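Local structure of ABC transporter substrate binding protein (Ribose) (Agrobacterium vitis S4, 4WT7) at residues N159-V164 against S224-P229. The protein binds the sugar alcohol D-allitol in this crystal and probably serves as the carbohydrate-binding component of an ABC transporter. Residues are numbered along the deposited sequence; the frame is centred on the assembly and turned at random.
Sequences NGFYGV and SAWDIP. With X9X (D-allitol), chain C.
W226 turns the edge of its indole toward the face of the F161 phenyl ring, an offset T-shaped (edge-to-face) pair with the planes at 89° and the centroids of the F161 ring and the W226 five-membered ring 5.5 Å apart. The NE1-CZ2 edge makes the approach, NE1 nearest: F161 CD1 comes within 3.8 Å of W226 NE1, and F161 CE1 lies 4.1 Å from W226 CZ2. Phenylalanine suits its place by offering that edge a flat, apolar face, and it also packs on I195 and C167. The indole N-H itself is spent on D193, whose carboxylate accepts its hydrogen bond, so the phenyl ring packs beside a polar atom already satisfied. A type I turn from F161 to V164, closed by a backbone bond from V164 N to F161 O (3.0 Å), shapes the loop that carries the phenyl ring.

Both segments lie at the C-terminal ends of parallel strands 153-158 and 221-224 in one Rossmann-like lobe of a two-lobed periplasmic sugar-binding protein, where the chain passes into helices 165-178 and 227-240. A chi1 of 57°, with CG between backbone N and carbonyl carbon, swings the W226 indole between P229 and D-allitol. P229 sets the CD-CG edge of its ring on one face, CD 3.4 Å above the centre; ligand CAI lies 3.7 Å above the opposite face, toward the rim. A broad, flat indole suits a polyol's carbon chain, while D120, D251 and R170 are among the residues that bond its hydroxyls. V164, at the N-cap position of helix 165-178, brings a small branched side chain to the ligand's end, its CG1 3.8 Å from D-allitol OAA.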
loop_
_atom_site.group_PDB
_atom_site.type_symbol
_atom_site.label_atom_id
_atom_site.label_comp_id
_atom_site.label_asym_id
_atom_site.label_seq_id
_atom_site.Cartn_x
_atom_site.Cartn_y
_atom_site.Cartn_z
ATOM N N ASN A 159 -7.410 6.482 8.338
ATOM C CA ASN A 159 -7.826 5.095 8.163
ATOM C C ASN A 159 -8.959 5.056 7.154
ATOM O O ASN A 159 -10.078 4.661 7.480
ATOM C CB ASN A 159 -8.224 4.505 9.524
ATOM C CG ASN A 159 -8.632 3.028 9.453
ATOM O OD1 ASN A 159 -8.180 2.260 8.591
ATOM N ND2 ASN A 159 -9.507 2.630 10.366
ATOM N N GLY A 160 -8.671 5.510 5.926
ATOM C CA GLY A 160 -9.689 5.646 4.895
ATOM C C GLY A 160 -9.686 4.520 3.871
ATOM O O GLY A 160 -10.453 4.527 2.914
ATOM N N PHE A 161 -8.796 3.557 4.044
ATOM C CA PHE A 161 -8.725 2.441 3.103
ATOM C C PHE A 161 -8.748 1.089 3.817
ATOM O O PHE A 161 -8.041 0.139 3.421
ATOM C CB PHE A 161 -7.502 2.587 2.197
ATOM C CG PHE A 161 -7.587 3.792 1.273
ATOM C CD1 PHE A 161 -7.148 5.038 1.695
ATOM C CD2 PHE A 161 -8.150 3.677 0.009
ATOM C CE1 PHE A 161 -7.243 6.128 0.871
ATOM C CE2 PHE A 161 -8.253 4.765 -0.829
ATOM C CZ PHE A 161 -7.805 6.007 -0.387
ATOM N N TYR A 162 -9.588 1.018 4.845
ATOM C CA TYR A 162 -9.712 -0.171 5.669
ATOM C C TYR A 162 -10.253 -1.364 4.865
ATOM O O TYR A 162 -10.063 -2.515 5.264
ATOM C CB TYR A 162 -10.610 0.083 6.899
ATOM C CG TYR A 162 -10.458 -1.024 7.917
ATOM C CD1 TYR A 162 -9.268 -1.175 8.633
ATOM C CD2 TYR A 162 -11.473 -1.932 8.144
ATOM C CE1 TYR A 162 -9.099 -2.193 9.527
ATOM C CE2 TYR A 162 -11.314 -2.956 9.049
ATOM C CZ TYR A 162 -10.118 -3.094 9.732
ATOM O OH TYR A 162 -9.956 -4.118 10.627
ATOM N N GLY A 163 -10.888 -1.089 3.732
ATOM C CA GLY A 163 -11.408 -2.140 2.863
ATOM C C GLY A 163 -10.332 -2.767 1.972
ATOM O O GLY A 163 -10.610 -3.668 1.166
ATOM N N VAL A 164 -9.106 -2.297 2.106
ATOM C CA VAL A 164 -8.001 -2.741 1.246
ATOM C C VAL A 164 -7.097 -3.577 2.100
ATOM O O VAL A 164 -6.617 -3.109 3.127
ATOM C CB VAL A 164 -7.200 -1.555 0.674
ATOM C CG1 VAL A 164 -6.034 -2.042 -0.194
ATOM C CG2 VAL A 164 -8.137 -0.638 -0.112
ATOM N N SER A 224 -0.578 6.878 9.206
ATOM C CA SER A 224 -1.285 6.576 7.977
ATOM C C SER A 224 -0.818 5.215 7.504
ATOM O O SER A 224 0.295 4.803 7.817
ATOM C CB SER A 224 -0.925 7.624 6.933
ATOM O OG SER A 224 -1.184 8.911 7.462
ATOM N N ALA A 225 -1.631 4.556 6.689
ATOM C CA ALA A 225 -1.347 3.179 6.279
ATOM C C ALA A 225 -0.432 3.137 5.052
ATOM O O ALA A 225 0.130 2.084 4.709
ATOM C CB ALA A 225 -2.664 2.431 6.005
ATOM N N TRP A 226 -0.298 4.293 4.398
ATOM C CA TRP A 226 0.583 4.481 3.266
ATOM C C TRP A 226 1.054 5.933 3.322
ATOM O O TRP A 226 0.506 6.718 4.069
ATOM C CB TRP A 226 -0.107 4.151 1.943
ATOM C CG TRP A 226 -1.341 4.945 1.692
ATOM C CD1 TRP A 226 -2.466 4.993 2.475
ATOM C CD2 TRP A 226 -1.597 5.776 0.573
ATOM N NE1 TRP A 226 -3.401 5.837 1.921
ATOM C CE2 TRP A 226 -2.900 6.324 0.745
ATOM C CE3 TRP A 226 -0.881 6.111 -0.561
ATOM C CZ2 TRP A 226 -3.463 7.213 -0.180
ATOM C CZ3 TRP A 226 -1.441 6.977 -1.475
ATOM C CH2 TRP A 226 -2.712 7.522 -1.280
ATOM N N ASP A 227 2.020 6.308 2.505
ATOM C CA ASP A 227 2.822 7.487 2.841
ATOM C C ASP A 227 2.483 8.804 2.117
ATOM O O ASP A 227 3.031 9.839 2.455
ATOM C CB ASP A 227 4.316 7.141 2.819
ATOM C CG ASP A 227 4.891 6.947 1.411
ATOM O OD1 ASP A 227 4.133 7.022 0.415
ATOM O OD2 ASP A 227 6.131 6.719 1.340
ATOM N N ILE A 228 1.545 8.774 1.171
ATOM C CA ILE A 228 1.134 9.999 0.510
ATOM C C ILE A 228 0.298 10.908 1.423
ATOM O O ILE A 228 0.527 12.134 1.434
ATOM C CB ILE A 228 0.456 9.681 -0.846
ATOM C CG1 ILE A 228 1.427 8.855 -1.714
ATOM C CG2 ILE A 228 0.067 10.935 -1.577
ATOM C CD1 ILE A 228 2.868 9.441 -1.811
ATOM N N PRO A 229 -0.632 10.341 2.219
ATOM C CA PRO A 229 -1.265 11.200 3.244
ATOM C C PRO A 229 -0.212 11.683 4.255
ATOM O O PRO A 229 -0.245 12.846 4.733
ATOM C CB PRO A 229 -2.261 10.276 3.926
ATOM C CG PRO A 229 -2.526 9.186 2.903
ATOM C CD PRO A 229 -1.278 9.023 2.104
HETATM O OAA X9X C . -4.811 1.447 -1.101
HETATM C CAG X9X C . -3.979 2.530 -0.891
HETATM C CAI X9X C . -2.514 2.283 -0.734
HETATM O OAC X9X C . -2.211 1.671 0.497
HETATM C CAK X9X C . -1.951 1.570 -1.929
HETATM O OAE X9X C . -2.337 2.316 -3.019
HETATM C CAL X9X C . -0.421 1.577 -1.926
HETATM O OAF X9X C . 0.078 2.867 -1.844
HETATM C CAJ X9X C . 0.268 0.657 -0.939
HETATM O OAD X9X C . 0.365 1.175 0.342
HETATM C CAH X9X C . -0.256 -0.763 -0.887
HETATM O OAB X9X C . 0.692 -1.745 -0.527
#